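Local atomic coordinates of endo-beta-1,2-glucanase (PDB entry 6IMV), a protein that hydrolyses internal beta-1,2-glucosidic bonds of beta-1,2-glucans, as an endo-acting fungal enzyme of a newly defined glycoside hydrolase family. Residues A[244-249]-A[277-282]; A[298-303]-A[371-376]; A[360-365]-A[377-382]. One frame throughout, in Å; residues are numbered along the deposited sequence.

Contact 1 (A[244-249]-A[277-282]); sequences YLNDPY and RPQLVS. With GLC (alpha-D-glucopyranose), chain D; NAG (2-acetamido-2-deoxy-beta-D-glucopyranose), chain H.
Asp247 and Gln279 bring the two backbones closest, with CA atoms 5.1 Å apart, where the loop 244-249 passes the short 3-10 turn 277-279. An Asx turn shapes the first segment: Asp247 OD1 accepts from Tyr249 N at 3.0 Å. The other carboxylate oxygen, Asp247 OD2, takes a 2.6 Å bond from O6 of a glucose unit, consistent with bound sophorose. Gln279 carries the contact from the other side. Its chain bends at chi2 (67°), which stacks its amide plane nearly parallel to that of the Asn246 side chain. Its NE2 donates to Asn246 O of the main chain at 2.9 Å, with the acceptor close to the Gln279 amide plane. Its OE1 accepts from O6 of the N-acetylglucosamine of chain H at 2.6 Å. A leucine here would probably leave Asn246 O and the sugar O6 without these partners. Pro248 packs its CG on Leu280 CD1 at 3.8 Å, and Tyr472 of helix 461-475 touches both side chains. Tyr249 turns its ring edge to the glucose O6, and its hydroxyl is hydrogen-bonded to Lys297 O. A water also donates to Tyr249 OH at 2.9 Å and to Gln279 O at 2.7 Å.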
loop_
_atom_site.group_PDB
_atom_site.type_symbol
_atom_site.label_atom_id
_atom_site.label_comp_id
_atom_site.label_asym_id
_atom_site.label_seq_id
_atom_site.Cartn_x
_atom_site.Cartn_y
_atom_site.Cartn_z
ATOM N N TYR A 244 6.359 -9.571 16.628
ATOM C CA TYR A 244 7.220 -10.022 15.541
ATOM C C TYR A 244 6.454 -10.001 14.216
ATOM O O TYR A 244 5.236 -10.108 14.190
ATOM C CB TYR A 244 7.762 -11.424 15.831
ATOM C CG TYR A 244 8.413 -11.561 17.182
ATOM C CD1 TYR A 244 9.622 -10.935 17.449
ATOM C CD2 TYR A 244 7.819 -12.297 18.198
ATOM C CE1 TYR A 244 10.227 -11.039 18.691
ATOM C CE2 TYR A 244 8.416 -12.414 19.444
ATOM C CZ TYR A 244 9.619 -11.775 19.693
ATOM O OH TYR A 244 10.218 -11.878 20.914
ATOM N N LEU A 245 7.208 -9.842 13.126
ATOM C CA LEU A 245 6.698 -10.031 11.779
ATOM C C LEU A 245 6.581 -11.536 11.531
ATOM O O LEU A 245 7.530 -12.150 11.067
ATOM C CB LEU A 245 7.658 -9.369 10.786
ATOM C CG LEU A 245 7.815 -7.862 10.943
ATOM C CD1 LEU A 245 8.625 -7.279 9.803
ATOM C CD2 LEU A 245 6.456 -7.183 11.021
ATOM N N ASN A 246 5.420 -12.110 11.875
ATOM C CA ASN A 246 5.258 -13.566 11.883
ATOM C C ASN A 246 3.962 -13.997 11.183
ATOM O O ASN A 246 3.492 -15.133 11.391
ATOM C CB ASN A 246 5.292 -14.105 13.313
ATOM C CG ASN A 246 4.106 -13.669 14.143
ATOM O OD1 ASN A 246 3.391 -12.739 13.773
ATOM N ND2 ASN A 246 3.869 -14.359 15.248
ATOM N N ASP A 247 3.407 -13.136 10.322
ATOM C CA ASP A 247 2.107 -13.423 9.719
ATOM C C ASP A 247 2.157 -13.244 8.201
ATOM O O ASP A 247 3.139 -12.758 7.653
ATOM C CB ASP A 247 1.034 -12.589 10.417
ATOM C CG ASP A 247 1.174 -11.093 10.203
ATOM O OD1 ASP A 247 1.531 -10.685 9.079
ATOM O OD2 ASP A 247 0.902 -10.354 11.156
ATOM N N PRO A 248 1.098 -13.646 7.461
ATOM C CA PRO A 248 1.100 -13.548 6.001
ATOM C C PRO A 248 0.734 -12.175 5.400
ATOM O O PRO A 248 0.526 -12.070 4.174
ATOM C CB PRO A 248 0.059 -14.579 5.541
ATOM C CG PRO A 248 -0.659 -15.054 6.799
ATOM C CD PRO A 248 -0.124 -14.270 7.979
ATOM N N TYR A 249 0.677 -11.131 6.227
ATOM C CA TYR A 249 0.257 -9.795 5.764
ATOM C C TYR A 249 1.520 -9.044 5.299
ATOM O O TYR A 249 2.448 -9.671 4.816
ATOM C CB TYR A 249 -0.661 -9.170 6.823
ATOM C CG TYR A 249 -1.602 -10.190 7.418
ATOM C CD1 TYR A 249 -2.441 -10.952 6.615
ATOM C CD2 TYR A 249 -1.584 -10.473 8.771
ATOM C CE1 TYR A 249 -3.256 -11.943 7.150
ATOM C CE2 TYR A 249 -2.380 -11.465 9.321
ATOM C CZ TYR A 249 -3.223 -12.203 8.510
ATOM O OH TYR A 249 -4.011 -13.175 9.062
ATOM N N ARG A 277 4.365 -20.188 10.491
ATOM C CA ARG A 277 3.394 -21.179 9.978
ATOM C C ARG A 277 2.060 -21.115 10.722
ATOM O O ARG A 277 1.007 -21.201 10.093
ATOM C CB ARG A 277 3.987 -22.592 10.041
ATOM C CG ARG A 277 3.457 -23.547 8.975
ATOM C CD ARG A 277 4.400 -24.708 8.682
ATOM N NE ARG A 277 5.558 -24.275 7.900
ATOM C CZ ARG A 277 6.798 -24.736 8.047
ATOM N NH1 ARG A 277 7.092 -25.530 9.059
ATOM N NH2 ARG A 277 7.733 -24.390 7.179
ATOM N N PRO A 278 2.028 -21.001 12.071
ATOM C CA PRO A 278 0.755 -20.964 12.790
ATOM C C PRO A 278 -0.140 -19.753 12.464
ATOM O O PRO A 278 -1.310 -19.761 12.824
ATOM C CB PRO A 278 1.174 -20.924 14.275
ATOM C CG PRO A 278 2.598 -21.463 14.288
ATOM C CD PRO A 278 3.191 -20.977 12.980
ATOM N N GLN A 279 0.408 -18.718 11.815
ATOM C CA GLN A 279 -0.369 -17.510 11.486
ATOM C C GLN A 279 -0.971 -17.620 10.075
ATOM O O GLN A 279 -1.734 -16.738 9.668
ATOM C CB GLN A 279 0.500 -16.261 11.635
ATOM C CG GLN A 279 0.740 -15.843 13.082
ATOM C CD GLN A 279 1.586 -16.814 13.868
ATOM O OE1 GLN A 279 1.140 -17.382 14.856
ATOM N NE2 GLN A 279 2.812 -17.032 13.428
ATOM N N LEU A 280 -0.606 -18.676 9.332
ATOM C CA LEU A 280 -1.172 -18.973 8.010
ATOM C C LEU A 280 -2.291 -20.006 8.181
ATOM O O LEU A 280 -2.014 -21.171 8.430
ATOM C CB LEU A 280 -0.064 -19.491 7.086
ATOM C CG LEU A 280 -0.458 -19.708 5.622
ATOM C CD1 LEU A 280 -0.896 -18.399 4.984
ATOM C CD2 LEU A 280 0.679 -20.341 4.834
ATOM N N VAL A 281 -3.543 -19.554 8.053
ATOM C CA VAL A 281 -4.704 -20.315 8.502
ATOM C C VAL A 281 -5.810 -20.255 7.437
ATOM O O VAL A 281 -6.106 -19.197 6.870
ATOM C CB VAL A 281 -5.207 -19.797 9.868
ATOM C CG1 VAL A 281 -6.474 -20.515 10.335
ATOM C CG2 VAL A 281 -4.132 -19.896 10.939
ATOM N N SER A 282 -6.436 -21.408 7.202
ATOM C CA SER A 282 -7.595 -21.540 6.322
ATOM C C SER A 282 -8.871 -21.370 7.148
ATOM O O SER A 282 -9.020 -22.008 8.173
ATOM C CB SER A 282 -7.584 -22.875 5.639
ATOM O OG SER A 282 -8.605 -22.961 4.668
HETATM C C1 GLC D . 0.217 -4.143 12.533
HETATM C C2 GLC D . 0.613 -3.447 11.251
HETATM C C3 GLC D . -0.414 -3.697 10.162
HETATM C C4 GLC D . -0.547 -5.191 9.926
HETATM C C5 GLC D . -0.927 -5.869 11.242
HETATM C C6 GLC D . -0.931 -7.389 11.104
HETATM O O1 GLC D . -0.976 -3.476 12.998
HETATM O O2 GLC D . 0.667 -2.037 11.519
HETATM O O3 GLC D . -0.045 -3.064 8.937
HETATM O O4 GLC D . -1.505 -5.434 8.888
HETATM O O5 GLC D . 0.004 -5.525 12.276
HETATM O O6 GLC D . 0.370 -7.873 10.758
HETATM C C1 NAG H . -4.827 -14.888 16.565
HETATM C C2 NAG H . -5.528 -16.124 17.123
HETATM C C3 NAG H . -4.670 -16.680 18.250
HETATM C C4 NAG H . -3.309 -17.063 17.677
HETATM C C5 NAG H . -2.628 -15.769 17.212
HETATM C C6 NAG H . -1.235 -15.989 16.632
HETATM C C7 NAG H . -7.988 -16.104 17.000
HETATM C C8 NAG H . -9.243 -15.639 17.656
HETATM N N2 NAG H . -6.853 -15.808 17.626
HETATM O O3 NAG H . -5.313 -17.821 18.792
HETATM O O4 NAG H . -2.551 -17.817 18.632
HETATM O O5 NAG H . -3.464 -15.189 16.200
HETATM O O6 NAG H . -1.262 -17.073 15.689
HETATM O O7 NAG H . -8.021 -16.697 15.943
HETATM O O HOH W 1 -3.170 -14.971 11.162
#

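Contact 2 (A[298-303]-A[371-376]); sequences GYWFSS and ANQTIQ. With NAG (2-acetamido-2-deoxy-beta-D-glucopyranose), chain H; GLC (alpha-D-glucopyranose), chain D.
Gly298 and Ala371 form a single beta bridge between two irregular loops, their CA atoms 4.5 Å apart. Two backbone bonds follow in step: Asn372 N donates to Gly298 O, and Gln373 N donates to Tyr299 O, both at 2.8 Å. The methyl of Ala371 sits against the carbonyl oxygens of Tyr299 and Trp300. A third tie comes from the side chain of Gln376. Its NE2 donates to Trp300 O at 2.9 Å, on a lone pair in the carbonyl plane, and also to Gln373 O in its own segment. One amide nitrogen thus clips both loops together.

Tyr299 is the central side chain. With CG anti to the backbone N (chi1 -165°), the ring lies alongside Gln373, pointing the same way. Gln373 CG makes a CH-pi contact over one face, 3.8 Å from the ring centroid. The opposite face carries C6 of the glucose unit, 3.6 Å from Tyr299 CG. Trp300 adds a second aromatic surface, with Tyr299 CD2 over the centre of one face. Its CD1 meets Gln373 CB at 3.5 Å, and a water joins Trp300 NE1 to Gln373 OE1. Gln373 NE2 in turn donates to Asn372 OD1 at 2.9 Å, which helps hold the flat amide of Asn372. The ND2 of Asn372 is bonded covalently to C1 of an N-acetylglucosamine. The carboxylate of Glu305 accepts from the backbone nitrogens of Tyr299 and Trp300, and probably helps fix their loop. Asn372, Gln373 and Thr374 make up a standard N-glycosylation sequon. Beside it, Tyr299 lays a face on a bound sugar and Trp300 comes near the same sugar with CH2, as aromatic residues often do in glycoside hydrolase substrate clefts.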
loop_
_atom_site.group_PDB
_atom_site.type_symbol
_atom_site.label_atom_id
_atom_site.label_comp_id
_atom_site.label_asym_id
_atom_site.label_seq_id
_atom_site.Cartn_x
_atom_site.Cartn_y
_atom_site.Cartn_z
ATOM N N GLY A 298 -7.538 -13.365 7.950
ATOM C CA GLY A 298 -6.935 -12.046 8.011
ATOM C C GLY A 298 -6.587 -11.638 9.435
ATOM O O GLY A 298 -6.892 -12.335 10.401
ATOM N N TYR A 299 -5.925 -10.486 9.569
ATOM C CA TYR A 299 -5.741 -9.892 10.874
ATOM C C TYR A 299 -7.075 -9.248 11.273
ATOM O O TYR A 299 -7.727 -9.693 12.238
ATOM C CB TYR A 299 -4.531 -8.954 10.892
ATOM C CG TYR A 299 -4.080 -8.597 12.285
ATOM C CD1 TYR A 299 -3.549 -9.559 13.130
ATOM C CD2 TYR A 299 -4.230 -7.312 12.777
ATOM C CE1 TYR A 299 -3.152 -9.248 14.421
ATOM C CE2 TYR A 299 -3.827 -6.979 14.061
ATOM C CZ TYR A 299 -3.294 -7.952 14.887
ATOM O OH TYR A 299 -2.912 -7.617 16.149
ATOM N N TRP A 300 -7.496 -8.241 10.498
ATOM C CA TRP A 300 -8.881 -7.738 10.495
ATOM C C TRP A 300 -9.620 -8.180 9.228
ATOM O O TRP A 300 -10.832 -8.054 9.170
ATOM C CB TRP A 300 -8.915 -6.211 10.594
ATOM C CG TRP A 300 -8.247 -5.677 11.817
ATOM C CD1 TRP A 300 -8.700 -5.753 13.098
ATOM C CD2 TRP A 300 -6.994 -4.971 11.866
ATOM N NE1 TRP A 300 -7.796 -5.172 13.946
ATOM C CE2 TRP A 300 -6.756 -4.658 13.220
ATOM C CE3 TRP A 300 -6.054 -4.576 10.904
ATOM C CZ2 TRP A 300 -5.624 -3.965 13.636
ATOM C CZ3 TRP A 300 -4.932 -3.894 11.314
ATOM C CH2 TRP A 300 -4.717 -3.603 12.662
ATOM N N PHE A 301 -8.873 -8.654 8.226
ATOM C CA PHE A 301 -9.316 -8.784 6.823
ATOM C C PHE A 301 -9.605 -7.394 6.234
ATOM O O PHE A 301 -10.477 -7.242 5.375
ATOM C CB PHE A 301 -10.512 -9.733 6.681
ATOM C CG PHE A 301 -10.483 -10.559 5.419
ATOM C CD1 PHE A 301 -9.797 -11.766 5.385
ATOM C CD2 PHE A 301 -11.103 -10.116 4.256
ATOM C CE1 PHE A 301 -9.746 -12.523 4.223
ATOM C CE2 PHE A 301 -11.057 -10.878 3.098
ATOM C CZ PHE A 301 -10.377 -12.079 3.084
ATOM N N SER A 302 -8.862 -6.387 6.714
ATOM C CA SER A 302 -8.685 -5.125 6.027
ATOM C C SER A 302 -7.973 -5.388 4.695
ATOM O O SER A 302 -7.019 -6.192 4.657
ATOM C CB SER A 302 -7.890 -4.162 6.874
ATOM O OG SER A 302 -7.422 -3.064 6.103
ATOM N N SER A 303 -8.405 -4.685 3.639
ATOM C CA SER A 303 -7.821 -4.827 2.310
ATOM C C SER A 303 -6.301 -4.601 2.349
ATOM O O SER A 303 -5.568 -5.239 1.598
ATOM C CB SER A 303 -8.484 -3.898 1.316
ATOM O OG SER A 303 -9.859 -4.207 1.178
ATOM N N ALA A 371 -11.340 -13.172 10.509
ATOM C CA ALA A 371 -10.274 -12.308 11.041
ATOM C C ALA A 371 -9.820 -12.834 12.407
ATOM O O ALA A 371 -10.625 -13.336 13.182
ATOM C CB ALA A 371 -10.762 -10.883 11.151
ATOM N N ASN A 372 -8.522 -12.694 12.676
ATOM C CA ASN A 372 -7.923 -12.938 13.975
ATOM C C ASN A 372 -8.537 -11.999 15.026
ATOM O O ASN A 372 -8.852 -12.415 16.148
ATOM C CB ASN A 372 -6.412 -12.731 13.911
ATOM C CG ASN A 372 -5.722 -13.103 15.202
ATOM O OD1 ASN A 372 -5.407 -12.237 16.013
ATOM N ND2 ASN A 372 -5.498 -14.389 15.394
ATOM N N GLN A 373 -8.707 -10.731 14.637
ATOM C CA GLN A 373 -9.206 -9.677 15.507
ATOM C C GLN A 373 -10.674 -9.398 15.182
ATOM O O GLN A 373 -10.976 -8.763 14.178
ATOM C CB GLN A 373 -8.362 -8.419 15.299
ATOM C CG GLN A 373 -6.890 -8.626 15.609
ATOM C CD GLN A 373 -6.659 -8.724 17.097
ATOM O OE1 GLN A 373 -6.979 -7.811 17.853
ATOM N NE2 GLN A 373 -6.084 -9.827 17.527
ATOM N N THR A 374 -11.575 -9.845 16.062
ATOM C CA THR A 374 -13.013 -9.791 15.793
ATOM C C THR A 374 -13.660 -8.520 16.348
ATOM O O THR A 374 -14.810 -8.236 16.015
ATOM C CB THR A 374 -13.713 -11.041 16.339
ATOM O OG1 THR A 374 -13.499 -11.042 17.754
ATOM C CG2 THR A 374 -13.189 -12.301 15.685
ATOM N N ILE A 375 -12.959 -7.764 17.196
ATOM C CA ILE A 375 -13.481 -6.472 17.664
ATOM C C ILE A 375 -13.166 -5.418 16.595
ATOM O O ILE A 375 -12.023 -5.018 16.446
ATOM C CB ILE A 375 -12.903 -6.074 19.038
ATOM C CG1 ILE A 375 -13.204 -7.129 20.109
ATOM C CG2 ILE A 375 -13.415 -4.696 19.442
ATOM C CD1 ILE A 375 -12.414 -6.957 21.395
ATOM N N GLN A 376 -14.199 -4.972 15.880
ATOM C CA GLN A 376 -14.030 -4.174 14.668
ATOM C C GLN A 376 -15.023 -3.007 14.662
ATOM O O GLN A 376 -16.133 -3.122 15.171
ATOM C CB GLN A 376 -14.202 -5.044 13.421
ATOM C CG GLN A 376 -13.119 -6.102 13.288
ATOM C CD GLN A 376 -12.886 -6.575 11.867
ATOM O OE1 GLN A 376 -13.458 -6.053 10.912
ATOM N NE2 GLN A 376 -12.060 -7.604 11.727
HETATM C C1 NAG H . -4.827 -14.888 16.565
HETATM C C2 NAG H . -5.528 -16.124 17.123
HETATM C C3 NAG H . -4.670 -16.680 18.250
HETATM C C4 NAG H . -3.309 -17.063 17.677
HETATM C C5 NAG H . -2.628 -15.769 17.212
HETATM C C6 NAG H . -1.235 -15.989 16.632
HETATM C C7 NAG H . -7.988 -16.104 17.000
HETATM C C8 NAG H . -9.243 -15.639 17.656
HETATM N N2 NAG H . -6.853 -15.808 17.626
HETATM O O3 NAG H . -5.313 -17.821 18.792
HETATM O O4 NAG H . -2.551 -17.817 18.632
HETATM O O5 NAG H . -3.464 -15.189 16.200
HETATM O O6 NAG H . -1.262 -17.073 15.689
HETATM O O7 NAG H . -8.021 -16.697 15.943
HETATM C C1 GLC D . 0.217 -4.143 12.533
HETATM C C2 GLC D . 0.613 -3.447 11.251
HETATM C C3 GLC D . -0.414 -3.697 10.162
HETATM C C4 GLC D . -0.547 -5.191 9.926
HETATM C C5 GLC D . -0.927 -5.869 11.242
HETATM C C6 GLC D . -0.931 -7.389 11.104
HETATM O O1 GLC D . -0.976 -3.476 12.998
HETATM O O2 GLC D . 0.667 -2.037 11.519
HETATM O O3 GLC D . -0.045 -3.064 8.937
HETATM O O4 GLC D . -1.505 -5.434 8.888
HETATM O O5 GLC D . 0.004 -5.525 12.276
HETATM O O6 GLC D . 0.370 -7.873 10.758
HETATM O O HOH W 2 -7.349 -4.987 16.665
#

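Contact 3 (A[360-365]-A[377-382]). With NAG (2-acetamido-2-deoxy-beta-D-glucopyranose), chain C; BGC (beta-D-glucopyranose), chain I.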
loop_
_atom_site.group_PDB
_atom_site.type_symbol
_atom_site.label_atom_id
_atom_site.label_comp_id
_atom_site.label_asym_id
_atom_site.label_seq_id
_atom_site.Cartn_x
_atom_site.Cartn_y
_atom_site.Cartn_z
ATOM N N GLY A 360 -9.872 10.467 14.512
ATOM C CA GLY A 360 -8.997 9.365 14.891
ATOM C C GLY A 360 -8.679 8.479 13.701
ATOM O O GLY A 360 -9.096 8.765 12.586
ATOM N N TYR A 361 -7.903 7.417 13.949
ATOM C CA TYR A 361 -7.616 6.408 12.938
ATOM C C TYR A 361 -8.300 5.082 13.301
ATOM O O TYR A 361 -8.183 4.606 14.422
ATOM C CB TYR A 361 -6.109 6.224 12.781
ATOM C CG TYR A 361 -5.743 5.335 11.622
ATOM C CD1 TYR A 361 -5.713 5.832 10.332
ATOM C CD2 TYR A 361 -5.461 3.995 11.809
ATOM C CE1 TYR A 361 -5.392 5.031 9.254
ATOM C CE2 TYR A 361 -5.137 3.175 10.742
ATOM C CZ TYR A 361 -5.102 3.696 9.460
ATOM O OH TYR A 361 -4.770 2.904 8.406
ATOM N N ILE A 362 -9.005 4.500 12.326
ATOM C CA ILE A 362 -9.693 3.210 12.490
ATOM C C ILE A 362 -8.839 2.111 11.855
ATOM O O ILE A 362 -8.880 1.934 10.637
ATOM C CB ILE A 362 -11.105 3.226 11.861
ATOM C CG1 ILE A 362 -11.952 4.415 12.320
ATOM C CG2 ILE A 362 -11.811 1.905 12.122
ATOM C CD1 ILE A 362 -13.101 4.741 11.384
ATOM N N SER A 363 -8.094 1.380 12.694
ATOM C CA SER A 363 -7.279 0.237 12.277
ATOM C C SER A 363 -8.159 -0.969 11.956
ATOM O O SER A 363 -7.911 -1.691 10.982
ATOM C CB SER A 363 -6.291 -0.155 13.350
ATOM O OG SER A 363 -5.296 0.843 13.501
ATOM N N ASN A 364 -9.140 -1.200 12.833
ATOM C CA ASN A 364 -9.831 -2.472 12.957
ATOM C C ASN A 364 -11.106 -2.462 12.100
ATOM O O ASN A 364 -12.202 -2.684 12.605
ATOM C CB ASN A 364 -10.109 -2.792 14.428
ATOM C CG ASN A 364 -10.937 -1.736 15.133
ATOM O OD1 ASN A 364 -10.903 -0.569 14.772
ATOM N ND2 ASN A 364 -11.688 -2.139 16.144
ATOM N N ALA A 365 -10.938 -2.251 10.787
ATOM C CA ALA A 365 -12.043 -2.267 9.833
ATOM C C ALA A 365 -11.783 -3.330 8.765
ATOM O O ALA A 365 -10.857 -3.212 7.953
ATOM C CB ALA A 365 -12.230 -0.906 9.219
ATOM N N GLU A 377 -14.576 -1.887 14.091
ATOM C CA GLU A 377 -15.405 -0.734 13.787
ATOM C C GLU A 377 -15.713 -0.763 12.286
ATOM O O GLU A 377 -14.781 -0.710 11.461
ATOM C CB GLU A 377 -14.696 0.566 14.184
ATOM C CG GLU A 377 -15.567 1.792 13.962
ATOM C CD GLU A 377 -14.988 3.130 14.384
ATOM O OE1 GLU A 377 -14.066 3.133 15.209
ATOM O OE2 GLU A 377 -15.467 4.174 13.868
ATOM N N LEU A 378 -17.011 -0.828 11.955
ATOM C CA LEU A 378 -17.501 -1.014 10.591
ATOM C C LEU A 378 -18.457 0.116 10.179
ATOM O O LEU A 378 -19.326 -0.079 9.327
ATOM C CB LEU A 378 -18.215 -2.367 10.532
ATOM C CG LEU A 378 -17.363 -3.579 10.894
ATOM C CD1 LEU A 378 -18.192 -4.856 10.824
ATOM C CD2 LEU A 378 -16.145 -3.665 9.986
ATOM N N ASP A 379 -18.286 1.312 10.744
ATOM C CA ASP A 379 -19.172 2.423 10.393
ATOM C C ASP A 379 -18.577 3.270 9.253
ATOM O O ASP A 379 -19.288 4.085 8.688
ATOM C CB ASP A 379 -19.535 3.264 11.620
ATOM C CG ASP A 379 -18.352 3.869 12.347
ATOM O OD1 ASP A 379 -17.213 3.480 12.076
ATOM O OD2 ASP A 379 -18.593 4.739 13.174
ATOM N N VAL A 380 -17.296 3.056 8.913
ATOM C CA VAL A 380 -16.585 3.859 7.912
ATOM C C VAL A 380 -16.006 2.946 6.820
ATOM O O VAL A 380 -15.304 1.969 7.118
ATOM C CB VAL A 380 -15.486 4.707 8.585
ATOM C CG1 VAL A 380 -14.575 5.395 7.566
ATOM C CG2 VAL A 380 -16.093 5.715 9.557
ATOM N N ILE A 381 -16.258 3.333 5.559
ATOM C CA ILE A 381 -15.826 2.629 4.349
ATOM C C ILE A 381 -14.880 3.546 3.558
ATOM O O ILE A 381 -14.893 4.775 3.724
ATOM C CB ILE A 381 -17.033 2.198 3.491
ATOM C CG1 ILE A 381 -17.978 3.369 3.202
ATOM C CG2 ILE A 381 -17.750 1.017 4.133
ATOM C CD1 ILE A 381 -19.114 3.043 2.267
ATOM N N THR A 382 -14.070 2.940 2.684
ATOM C CA THR A 382 -13.054 3.682 1.936
ATOM C C THR A 382 -12.884 3.107 0.532
ATOM O O THR A 382 -12.857 1.891 0.344
ATOM C CB THR A 382 -11.717 3.715 2.685
ATOM O OG1 THR A 382 -10.748 4.391 1.880
ATOM C CG2 THR A 382 -11.196 2.337 3.035
HETATM C C1 NAG C . -14.828 7.492 14.647
HETATM C C2 NAG C . -14.467 6.996 16.033
HETATM C C3 NAG C . -15.733 6.494 16.713
HETATM C C4 NAG C . -16.748 7.614 16.805
HETATM C C5 NAG C . -16.966 8.252 15.439
HETATM C C6 NAG C . -17.795 9.526 15.578
HETATM C C7 NAG C . -12.161 6.157 16.024
HETATM C C8 NAG C . -11.309 4.920 16.051
HETATM N N2 NAG C . -13.470 5.944 15.974
HETATM O O3 NAG C . -15.425 6.009 18.008
HETATM O O4 NAG C . -17.984 7.039 17.254
HETATM O O5 NAG C . -15.733 8.583 14.787
HETATM O O6 NAG C . -18.070 10.019 14.272
HETATM O O7 NAG C . -11.679 7.276 16.044
HETATM C C2 BGC I . -1.509 7.266 11.046
HETATM C C3 BGC I . -2.237 8.344 10.224
HETATM C C4 BGC I . -2.082 8.121 8.707
HETATM C C5 BGC I . -2.381 6.654 8.361
HETATM C C6 BGC I . -2.178 6.329 6.878
HETATM C C1 BGC I . -1.874 5.875 10.546
HETATM O O1 BGC I . -1.202 4.823 11.243
HETATM O O2 BGC I . -1.921 7.367 12.398
HETATM O O3 BGC I . -1.761 9.647 10.569
HETATM O O4 BGC I . -2.938 9.002 7.951
HETATM O O5 BGC I . -1.561 5.788 9.156
HETATM O O6 BGC I . -0.798 6.482 6.554
#
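Ile362, Asn364 and Ala365 meet the segment 377-382 mainly at Glu377, where strand 357-362 ends and its loop begins. Gly360, at the start, lies close to O7 of the N-acetylglucosamine of chain C. Tyr361 does not meet 377-382; its ring faces a bound glucose, whose C1 lies over the ring centre, 3.7 Å above the plane.

Ile362 points toward 377-382. Its CD1 touches Val380 CG2 at 3.6 Å and Glu377 OE2 at 3.5 Å. Its CG2 branch rests on Glu377 CB, while CG1 also nears the acetyl methyl of the sugar. The side chains of Ile362 and Glu377 cross at about a right angle. Glu377 is stretched out beyond CG, with CG anti to the backbone N (chi1 -176°). This carries the carboxylate past Ile362 to the glycan, where OE1 accepts from the acetamido N2 at 3.0 Å, with an N-H...O angle of 162°. Nearby, Asp379 forms a salt bridge with Arg421.

Asn364 is the centre of an inverse gamma turn. Its O accepts from Glu377 N at 2.9 Å, the one hydrogen bond between the segments, and bent at 141°. Its side-chain ND2 goes to Ile375 O instead, bracing the same loop. Ala365 closes the walk: its CB packs on Glu377 O at 3.4 Å, and its CA makes a CA-H...O contact with that oxygen. Strands 347-352 and 357-362 form an antiparallel beta-hairpin. The hairpin's Tyr361 lines the glucose pocket, an aromatic platform of the kind common in carbohydrate-binding sites, while the next residue, Ile362, packs on Glu377 and Val380 beside the glycan.

Contact 1 closes before the other two open, while the segments of contacts 2 and 3 alternate along the chain. Segment 371-376 runs straight into 377-382. Centres of contacts 1 and 2 are about 13 Å apart, those of 2 and 3 about 11 Å; contacts 1 and 3 do not touch. Strand 290-296 touches contact 1 and leads into 298-303 of contact 2, while contact 3 lies on strands 357-362 and 380-381. Contact 2 joins them, meeting contact 1 at Tyr249 OH and Gly298 O, 3.3 Å apart, and contact 3 through Asn364. Contacts 1 and 2 share a glucose and a glycan; contact 3 reaches a separate glucose. Together they connect the sugar-binding region with the glycosylated surface.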